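Local coordinates for beta-lactamase inhibitory protein BLIP-I (Streptomyces exfoliatus, PDB 3GMV) that probably binds and inhibits beta-lactamases by direct protein-protein contact, at residues Asn85-Gly90 with Trp97-Lys102. Numbering follows the deposited sequence.
Sequences NRTALG and WAAVPK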
loop_
_atom_site.group_PDB
_atom_site.type_symbol
_atom_site.label_atom_id
_atom_site.label_comp_id
_atom_site.label_asym_id
_atom_site.label_seq_id
_atom_site.Cartn_x
_atom_site.Cartn_y
_atom_site.Cartn_z
ATOM N N ASN A 85 -13.892 16.499 -0.266
ATOM C CA ASN A 85 -14.385 17.502 -1.221
ATOM C C ASN A 85 -13.439 18.669 -1.444
ATOM O O ASN A 85 -13.640 19.458 -2.383
ATOM C CB ASN A 85 -15.744 18.036 -0.784
ATOM C CG ASN A 85 -16.850 17.053 -1.044
ATOM O OD1 ASN A 85 -16.686 16.128 -1.841
ATOM N ND2 ASN A 85 -18.005 17.246 -0.382
ATOM N N ARG A 86 -12.386 18.746 -0.633
ATOM C CA ARG A 86 -11.368 19.758 -0.840
ATOM C C ARG A 86 -10.066 19.166 -1.370
ATOM O O ARG A 86 -8.984 19.775 -1.258
ATOM C CB ARG A 86 -11.165 20.611 0.426
ATOM C CG ARG A 86 -12.388 21.481 0.729
ATOM C CD ARG A 86 -12.134 22.413 1.973
ATOM N NE ARG A 86 -12.046 21.613 3.201
ATOM C CZ ARG A 86 -13.084 21.197 3.927
ATOM N NH1 ARG A 86 -14.324 21.511 3.561
ATOM N NH2 ARG A 86 -12.891 20.462 5.032
ATOM N N THR A 87 -10.179 18.002 -2.006
ATOM C CA THR A 87 -9.072 17.448 -2.754
ATOM C C THR A 87 -9.443 17.470 -4.226
ATOM O O THR A 87 -10.645 17.518 -4.599
ATOM C CB THR A 87 -8.713 16.005 -2.325
ATOM O OG1 THR A 87 -9.845 15.140 -2.547
ATOM C CG2 THR A 87 -8.373 15.969 -0.821
ATOM N N ALA A 88 -8.422 17.424 -5.069
ATOM C CA ALA A 88 -8.622 17.437 -6.521
ATOM C C ALA A 88 -7.358 16.895 -7.172
ATOM O O ALA A 88 -6.262 17.161 -6.689
ATOM C CB ALA A 88 -8.879 18.891 -7.019
ATOM N N LEU A 89 -7.507 16.168 -8.290
ATOM C CA LEU A 89 -6.330 15.703 -9.038
ATOM C C LEU A 89 -5.418 16.886 -9.359
ATOM O O LEU A 89 -5.916 17.978 -9.684
ATOM C CB LEU A 89 -6.747 14.983 -10.333
ATOM C CG LEU A 89 -7.574 13.724 -10.071
ATOM C CD1 LEU A 89 -7.793 12.936 -11.370
ATOM C CD2 LEU A 89 -6.922 12.841 -9.032
ATOM N N GLY A 90 -4.109 16.692 -9.231
ATOM C CA GLY A 90 -3.123 17.706 -9.587
ATOM C C GLY A 90 -2.627 18.493 -8.388
ATOM O O GLY A 90 -1.630 19.219 -8.492
ATOM N N TRP A 97 -2.221 16.899 2.371
ATOM C CA TRP A 97 -2.186 16.718 3.805
ATOM C C TRP A 97 -2.599 17.996 4.574
ATOM O O TRP A 97 -2.789 17.946 5.771
ATOM C CB TRP A 97 -0.837 16.152 4.260
ATOM C CG TRP A 97 -0.490 14.820 3.612
ATOM C CD1 TRP A 97 0.682 14.485 2.996
ATOM C CD2 TRP A 97 -1.347 13.675 3.491
ATOM N NE1 TRP A 97 0.608 13.200 2.501
ATOM C CE2 TRP A 97 -0.626 12.683 2.802
ATOM C CE3 TRP A 97 -2.648 13.391 3.918
ATOM C CZ2 TRP A 97 -1.160 11.442 2.516
ATOM C CZ3 TRP A 97 -3.188 12.143 3.623
ATOM C CH2 TRP A 97 -2.454 11.189 2.936
ATOM N N ALA A 98 -2.749 19.120 3.879
ATOM C CA ALA A 98 -3.368 20.301 4.481
ATOM C C ALA A 98 -4.881 20.176 4.446
ATOM O O ALA A 98 -5.566 20.773 5.281
ATOM C CB ALA A 98 -2.915 21.608 3.750
ATOM N N ALA A 99 -5.405 19.399 3.486
ATOM C CA ALA A 99 -6.877 19.169 3.377
ATOM C C ALA A 99 -7.373 17.969 4.172
ATOM O O ALA A 99 -8.484 17.983 4.705
ATOM C CB ALA A 99 -7.277 18.994 1.914
ATOM N N VAL A 100 -6.547 16.930 4.270
ATOM C CA VAL A 100 -6.967 15.656 4.844
ATOM C C VAL A 100 -6.047 15.351 6.006
ATOM O O VAL A 100 -4.832 15.527 5.879
ATOM C CB VAL A 100 -6.803 14.497 3.789
ATOM C CG1 VAL A 100 -7.074 13.129 4.413
ATOM C CG2 VAL A 100 -7.738 14.703 2.587
ATOM N N PRO A 101 -6.588 14.868 7.128
ATOM C CA PRO A 101 -5.636 14.574 8.246
ATOM C C PRO A 101 -4.840 13.268 7.993
ATOM O O PRO A 101 -5.424 12.156 7.954
ATOM C CB PRO A 101 -6.549 14.461 9.475
ATOM C CG PRO A 101 -7.920 14.113 8.922
ATOM C CD PRO A 101 -7.995 14.719 7.522
ATOM N N LYS A 102 -3.525 13.406 7.795
ATOM C CA LYS A 102 -2.710 12.253 7.466
ATOM C C LYS A 102 -2.770 11.161 8.531
ATOM O O LYS A 102 -2.585 9.972 8.223
ATOM C CB LYS A 102 -1.252 12.663 7.182
ATOM C CG LYS A 102 -0.503 11.595 6.413
ATOM C CD LYS A 102 0.880 12.077 5.978
ATOM C CE LYS A 102 1.882 10.937 5.953
ATOM N NZ LYS A 102 1.777 10.158 4.732
HETATM O O HOH W 1 -9.936 20.300 5.192
#
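Arg-86 and Ala-99 have the nearest CA atoms across the two segments, 6.2 Å apart, where an irregular loop passes the last turn of a helix that ends at Ala-99, Val-100 being the first residue to leave helical angles. Ala-99, with its single methyl, faces the loop. Its CB lies 3.7 Å from the carbonyl O of Arg-86 and 4.5 Å from CB of the same residue, so it leans chiefly on the backbone carbonyl, with CG2 of Thr-87 also near that methyl at 4.2 Å. Beside it, two branched residues meet through single methyls: CG2 of Thr-87 touches CG2 of Val-100 at 3.7 Å. In Thr-87 a chi1 of 61° turns that methyl away from its own carbonyl carbon and out to the helix end, while OG1 points elsewhere. The residue thus divides its work, the methyl serving the apolar contact and the hydroxyl bonding to the carbonyl O of Tyr-84 and to NE of Arg-150. Farther along, at Arg-86, the contact becomes polar and indirect. A water donates to the carbonyl O of Ala-99 (2.8 Å) and accepts from NH2 of Arg-86 (3.0 Å), lying in the guanidinium plane at its edge. NH1 of Arg-86 is bonded in turn to Ser-82 OG, which ties the guanidinium back to the preceding helix. The contact therefore passes from the buried methyls of Thr-87 and Val-100, by way of Ala-99, to a water-bridged side at Arg-86, and in it the loop leaving helix 81-84 packs against the C-terminal end of helix 93-99. Beneath them, Thr-87 and Val-100 both rest on Phe-140 of strand 137-143, and Val-100 also reaches Cys-105 of strand 105-111, seating this corner on the antiparallel sheet of the alpha/beta sandwich.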